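Local structure of Can2 (Sulfobacillus thermosulfidooxidans, 7BDV) at residues A[68-80]-A[98-110]. The protein is a nuclease of type III CRISPR defence, cutting both DNA and RNA, that binds the second messenger cyclic tetra-adenylate through its CARF domains. Numbering follows the deposited sequence.
Sequences VHPYQYAQTQRIC and TKIMALAAFDRFR. With nucleotides of chain E.
The Tyr-73 ring meets Leu-103 CB in plane at its edge, with CE1 3.9 Å from that CB, while Gln-77 CG lies over one face near the rim. With CG trans to N (chi1 -171°), the ring enters as a knob the hole formed by Ile-100, Leu-103, Ala-104 and Asp-107. Two donors hold Asp-107 OD2: Gln-77 NE2 comes from well above the carboxylate plane (3.2 Å), keeping the bond within its own amide plane, and Arg-108 NH1, in a salt bridge nearly along the C-O axis (3.1 Å), from the opposite side of that plane. Arg-108 NE turns to Asp-81. Small side chains bring the helices close, the axes of 73-80 and 99-110 approaching to 8.2 Å at a crossing angle of -42°: Thr-76 CG2 rests on Ala-104 CB (3.5 Å) and Cys-80 SG on Ala-105 CB (3.6 Å). At the other end Thr-98 OG1 donates to Pro-70 O (2.7 Å) and, as N-cap, accepts from Met-101 N. That helix start faces the cyclic tetra-adenylate, where Lys-99 N and NZ bind the phosphate of A4 of chain E and Pro-70 CG lies 3.6 Å from its N6. Helices 73-86 and 99-111 are neighbours on one face of the parallel CARF strands, Phe-109 packing on strands 13-17, 90-93 and 116-120, while Leu-103 touches Leu-103 of the second subunit.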
loop_
_atom_site.group_PDB
_atom_site.type_symbol
_atom_site.label_atom_id
_atom_site.label_comp_id
_atom_site.label_asym_id
_atom_site.label_seq_id
_atom_site.Cartn_x
_atom_site.Cartn_y
_atom_site.Cartn_z
ATOM N N VAL A 68 21.039 1.630 -17.672
ATOM C CA VAL A 68 20.153 1.483 -18.859
ATOM C C VAL A 68 18.931 2.377 -18.649
ATOM O O VAL A 68 18.640 2.691 -17.501
ATOM C CB VAL A 68 19.740 0.018 -19.103
ATOM C CG1 VAL A 68 20.937 -0.899 -19.294
ATOM C CG2 VAL A 68 18.852 -0.516 -18.001
ATOM N N HIS A 69 18.251 2.759 -19.724
ATOM C CA HIS A 69 17.008 3.569 -19.661
ATOM C C HIS A 69 15.845 2.593 -19.475
ATOM O O HIS A 69 15.792 1.544 -20.099
ATOM C CB HIS A 69 16.843 4.492 -20.892
ATOM C CG HIS A 69 15.731 5.481 -20.728
ATOM N ND1 HIS A 69 14.408 5.178 -21.061
ATOM C CD2 HIS A 69 15.715 6.741 -20.216
ATOM C CE1 HIS A 69 13.635 6.214 -20.786
ATOM N NE2 HIS A 69 14.413 7.191 -20.249
ATOM N N PRO A 70 14.876 2.880 -18.595
ATOM C CA PRO A 70 13.767 1.960 -18.396
ATOM C C PRO A 70 12.900 1.678 -19.637
ATOM O O PRO A 70 12.290 0.638 -19.663
ATOM C CB PRO A 70 12.972 2.635 -17.263
ATOM C CG PRO A 70 13.335 4.096 -17.343
ATOM C CD PRO A 70 14.790 4.074 -17.747
ATOM N N TYR A 71 12.880 2.549 -20.643
ATOM C CA TYR A 71 11.888 2.485 -21.760
ATOM C C TYR A 71 12.559 2.582 -23.124
ATOM O O TYR A 71 11.902 3.111 -24.038
ATOM C CB TYR A 71 10.832 3.574 -21.576
ATOM C CG TYR A 71 10.074 3.441 -20.287
ATOM C CD1 TYR A 71 9.168 2.414 -20.098
ATOM C CD2 TYR A 71 10.288 4.311 -19.233
ATOM C CE1 TYR A 71 8.470 2.279 -18.905
ATOM C CE2 TYR A 71 9.615 4.175 -18.029
ATOM C CZ TYR A 71 8.704 3.149 -17.865
ATOM O OH TYR A 71 8.033 3.001 -16.683
ATOM N N GLN A 72 13.779 2.043 -23.273
ATOM C CA GLN A 72 14.549 2.101 -24.547
ATOM C C GLN A 72 14.961 0.694 -24.977
ATOM O O GLN A 72 16.037 0.269 -24.576
ATOM C CB GLN A 72 15.776 3.010 -24.373
ATOM C CG GLN A 72 15.509 4.474 -24.685
ATOM C CD GLN A 72 16.670 5.361 -24.288
ATOM O OE1 GLN A 72 17.834 4.962 -24.315
ATOM N NE2 GLN A 72 16.364 6.583 -23.878
ATOM N N TYR A 73 14.143 0.028 -25.790
ATOM C CA TYR A 73 14.310 -1.381 -26.217
ATOM C C TYR A 73 15.691 -1.586 -26.849
ATOM O O TYR A 73 16.470 -2.417 -26.309
ATOM C CB TYR A 73 13.215 -1.769 -27.213
ATOM C CG TYR A 73 13.160 -3.234 -27.553
ATOM C CD1 TYR A 73 12.739 -4.166 -26.617
ATOM C CD2 TYR A 73 13.507 -3.690 -28.815
ATOM C CE1 TYR A 73 12.682 -5.514 -26.929
ATOM C CE2 TYR A 73 13.441 -5.036 -29.143
ATOM C CZ TYR A 73 13.002 -5.952 -28.205
ATOM O OH TYR A 73 12.947 -7.273 -28.542
ATOM N N ALA A 74 15.975 -0.865 -27.944
ATOM C CA ALA A 74 17.169 -1.051 -28.809
ATOM C C ALA A 74 18.455 -0.783 -28.020
ATOM O O ALA A 74 19.435 -1.539 -28.186
ATOM C CB ALA A 74 17.083 -0.165 -30.020
ATOM N N GLN A 75 18.446 0.233 -27.165
ATOM C CA GLN A 75 19.632 0.608 -26.355
ATOM C C GLN A 75 19.931 -0.492 -25.332
ATOM O O GLN A 75 21.129 -0.765 -25.063
ATOM C CB GLN A 75 19.403 1.972 -25.713
ATOM C CG GLN A 75 19.312 3.119 -26.719
ATOM C CD GLN A 75 17.957 3.264 -27.384
ATOM O OE1 GLN A 75 17.142 2.331 -27.449
ATOM N NE2 GLN A 75 17.697 4.463 -27.873
ATOM N N THR A 76 18.898 -1.131 -24.763
ATOM C CA THR A 76 19.093 -2.221 -23.776
ATOM C C THR A 76 19.627 -3.441 -24.516
ATOM O O THR A 76 20.501 -4.108 -23.945
ATOM C CB THR A 76 17.832 -2.468 -22.943
ATOM O OG1 THR A 76 17.612 -1.245 -22.250
ATOM C CG2 THR A 76 17.964 -3.589 -21.938
ATOM N N GLN A 77 19.119 -3.714 -25.721
ATOM C CA GLN A 77 19.615 -4.805 -26.608
ATOM C C GLN A 77 21.118 -4.621 -26.859
ATOM O O GLN A 77 21.845 -5.630 -26.839
ATOM C CB GLN A 77 18.862 -4.829 -27.937
ATOM C CG GLN A 77 17.484 -5.473 -27.840
ATOM C CD GLN A 77 16.776 -5.425 -29.167
ATOM O OE1 GLN A 77 16.607 -4.373 -29.769
ATOM N NE2 GLN A 77 16.375 -6.574 -29.661
ATOM N N ARG A 78 21.566 -3.385 -27.098
ATOM C CA ARG A 78 22.998 -3.079 -27.375
ATOM C C ARG A 78 23.835 -3.352 -26.113
ATOM O O ARG A 78 24.917 -3.926 -26.247
ATOM C CB ARG A 78 23.162 -1.644 -27.884
ATOM N N ILE A 79 23.356 -2.975 -24.927
ATOM C CA ILE A 79 24.102 -3.169 -23.645
ATOM C C ILE A 79 24.220 -4.673 -23.354
ATOM O O ILE A 79 25.302 -5.114 -22.907
ATOM C CB ILE A 79 23.449 -2.390 -22.486
ATOM C CG1 ILE A 79 23.478 -0.878 -22.742
ATOM C CG2 ILE A 79 24.087 -2.758 -21.158
ATOM N N CYS A 80 23.153 -5.444 -23.585
ATOM C CA CYS A 80 23.151 -6.912 -23.368
ATOM C C CYS A 80 24.105 -7.581 -24.375
ATOM O O CYS A 80 24.870 -8.467 -23.956
ATOM C CB CYS A 80 21.742 -7.484 -23.415
ATOM S SG CYS A 80 20.773 -7.011 -21.959
ATOM N N THR A 98 11.492 -3.074 -15.931
ATOM C CA THR A 98 10.263 -2.842 -16.732
ATOM C C THR A 98 10.132 -4.024 -17.670
ATOM O O THR A 98 11.116 -4.757 -17.856
ATOM C CB THR A 98 10.327 -1.515 -17.482
ATOM O OG1 THR A 98 11.469 -1.565 -18.357
ATOM C CG2 THR A 98 10.446 -0.338 -16.553
ATOM N N LYS A 99 8.978 -4.175 -18.308
ATOM C CA LYS A 99 8.840 -5.145 -19.412
ATOM C C LYS A 99 9.774 -4.778 -20.574
ATOM O O LYS A 99 10.233 -5.694 -21.217
ATOM C CB LYS A 99 7.375 -5.267 -19.824
ATOM C CG LYS A 99 6.548 -5.916 -18.737
ATOM C CD LYS A 99 5.159 -6.159 -19.177
ATOM C CE LYS A 99 4.425 -6.933 -18.116
ATOM N NZ LYS A 99 3.705 -5.987 -17.265
ATOM N N ILE A 100 10.048 -3.511 -20.848
ATOM C CA ILE A 100 10.954 -3.107 -21.966
ATOM C C ILE A 100 12.355 -3.642 -21.649
ATOM O O ILE A 100 12.946 -4.313 -22.473
ATOM C CB ILE A 100 10.921 -1.585 -22.198
ATOM C CG1 ILE A 100 9.556 -1.049 -22.653
ATOM C CG2 ILE A 100 12.038 -1.153 -23.127
ATOM C CD1 ILE A 100 8.755 -1.975 -23.522
HETATM N N MSE A 101 12.866 -3.380 -20.444
HETATM C CA MSE A 101 14.181 -3.864 -20.019
HETATM C C MSE A 101 14.229 -5.380 -20.181
HETATM O O MSE A 101 15.148 -5.935 -20.794
HETATM C CB MSE A 101 14.439 -3.469 -18.556
HETATM C CG MSE A 101 14.634 -1.970 -18.321
HETATM SE SE MSE A 101 14.638 -1.385 -16.463
HETATM C CE MSE A 101 16.221 -2.454 -15.748
ATOM N N ALA A 102 13.212 -6.052 -19.607
ATOM C CA ALA A 102 13.164 -7.492 -19.563
ATOM C C ALA A 102 13.033 -8.061 -20.972
ATOM O O ALA A 102 13.726 -9.041 -21.241
ATOM C CB ALA A 102 12.036 -7.970 -18.668
ATOM N N LEU A 103 12.154 -7.522 -21.828
ATOM C CA LEU A 103 11.993 -8.033 -23.216
ATOM C C LEU A 103 13.327 -7.909 -23.979
ATOM O O LEU A 103 13.694 -8.837 -24.704
ATOM C CB LEU A 103 10.895 -7.256 -23.947
ATOM C CG LEU A 103 9.462 -7.531 -23.474
ATOM C CD1 LEU A 103 8.507 -6.469 -23.994
ATOM C CD2 LEU A 103 9.001 -8.897 -23.934
ATOM N N ALA A 104 14.023 -6.785 -23.842
ATOM C CA ALA A 104 15.289 -6.490 -24.553
ATOM C C ALA A 104 16.330 -7.542 -24.171
ATOM O O ALA A 104 16.937 -8.134 -25.075
ATOM C CB ALA A 104 15.746 -5.100 -24.211
ATOM N N ALA A 105 16.496 -7.781 -22.876
ATOM C CA ALA A 105 17.538 -8.669 -22.313
ATOM C C ALA A 105 17.188 -10.113 -22.646
ATOM O O ALA A 105 18.048 -10.848 -23.104
ATOM C CB ALA A 105 17.671 -8.414 -20.828
ATOM N N PHE A 106 15.935 -10.520 -22.440
ATOM C CA PHE A 106 15.459 -11.865 -22.829
ATOM C C PHE A 106 15.849 -12.152 -24.279
ATOM O O PHE A 106 16.483 -13.203 -24.546
ATOM C CB PHE A 106 13.949 -11.980 -22.635
ATOM C CG PHE A 106 13.435 -13.371 -22.813
ATOM C CD1 PHE A 106 13.498 -14.294 -21.780
ATOM C CD2 PHE A 106 12.850 -13.748 -24.003
ATOM C CE1 PHE A 106 12.976 -15.568 -21.941
ATOM C CE2 PHE A 106 12.302 -15.015 -24.151
ATOM C CZ PHE A 106 12.380 -15.928 -23.127
ATOM N N ASP A 107 15.487 -11.248 -25.192
ATOM C CA ASP A 107 15.725 -11.392 -26.650
ATOM C C ASP A 107 17.198 -11.739 -26.945
ATOM O O ASP A 107 17.433 -12.670 -27.727
ATOM C CB ASP A 107 15.318 -10.122 -27.399
ATOM C CG ASP A 107 15.465 -10.267 -28.904
ATOM O OD1 ASP A 107 14.581 -10.893 -29.527
ATOM O OD2 ASP A 107 16.489 -9.773 -29.448
ATOM N N ARG A 108 18.153 -11.005 -26.376
ATOM C CA ARG A 108 19.603 -11.174 -26.679
ATOM C C ARG A 108 20.143 -12.431 -25.988
ATOM O O ARG A 108 20.999 -13.100 -26.579
ATOM C CB ARG A 108 20.411 -9.957 -26.229
ATOM C CG ARG A 108 19.979 -8.646 -26.861
ATOM C CD ARG A 108 19.543 -8.772 -28.313
ATOM N NE ARG A 108 20.620 -9.291 -29.136
ATOM C CZ ARG A 108 20.472 -9.890 -30.314
ATOM N NH1 ARG A 108 19.270 -10.089 -30.833
ATOM N NH2 ARG A 108 21.542 -10.306 -30.968
ATOM N N PHE A 109 19.657 -12.752 -24.785
ATOM C CA PHE A 109 20.082 -13.954 -24.031
ATOM C C PHE A 109 19.513 -15.206 -24.708
ATOM O O PHE A 109 20.231 -16.217 -24.778
ATOM C CB PHE A 109 19.729 -13.822 -22.552
ATOM C CG PHE A 109 20.783 -13.105 -21.753
ATOM C CD1 PHE A 109 20.894 -11.735 -21.804
ATOM C CD2 PHE A 109 21.632 -13.812 -20.928
ATOM C CE1 PHE A 109 21.861 -11.073 -21.054
ATOM C CE2 PHE A 109 22.610 -13.162 -20.195
ATOM C CZ PHE A 109 22.711 -11.797 -20.247
ATOM N N ARG A 110 18.295 -15.141 -25.236
ATOM C CA ARG A 110 17.694 -16.272 -25.990
ATOM C C ARG A 110 18.491 -16.482 -27.292
ATOM O O ARG A 110 18.881 -17.639 -27.594
ATOM C CB ARG A 110 16.216 -16.014 -26.284
ATOM C CG ARG A 110 15.518 -17.181 -26.969
ATOM C CD ARG A 110 14.038 -16.947 -27.227
ATOM N NE ARG A 110 13.849 -15.867 -28.186
ATOM C CZ ARG A 110 12.736 -15.148 -28.323
ATOM N NH1 ARG A 110 11.673 -15.401 -27.575
ATOM N NH2 ARG A 110 12.696 -14.172 -29.216
ATOM P P A E 4 5.815 -3.041 -16.309
ATOM O OP1 A E 4 6.567 -2.720 -17.548
ATOM O OP2 A E 4 5.288 -4.316 -15.746
ATOM O "O5'" A E 4 6.935 -2.499 -15.296
ATOM C "C5'" A E 4 6.795 -2.650 -13.907
ATOM C "C4'" A E 4 8.190 -2.828 -13.358
ATOM O "O4'" A E 4 9.034 -1.724 -13.811
ATOM C "C3'" A E 4 8.262 -2.820 -11.836
ATOM O "O3'" A E 4 9.148 -3.883 -11.449
ATOM C "C2'" A E 4 8.802 -1.424 -11.538
ATOM O "O2'" A E 4 9.398 -1.288 -10.264
ATOM C "C1'" A E 4 9.763 -1.238 -12.708
ATOM N N9 A E 4 10.151 0.127 -12.985
ATOM C C8 A E 4 9.319 1.243 -13.130
ATOM N N7 A E 4 10.005 2.339 -13.400
ATOM C C5 A E 4 11.341 1.935 -13.407
ATOM C C6 A E 4 12.553 2.639 -13.596
ATOM N N6 A E 4 12.591 3.942 -13.829
ATOM N N1 A E 4 13.730 1.949 -13.516
ATOM C C2 A E 4 13.663 0.638 -13.244
ATOM N N3 A E 4 12.581 -0.132 -13.059
ATOM C C4 A E 4 11.441 0.585 -13.140
#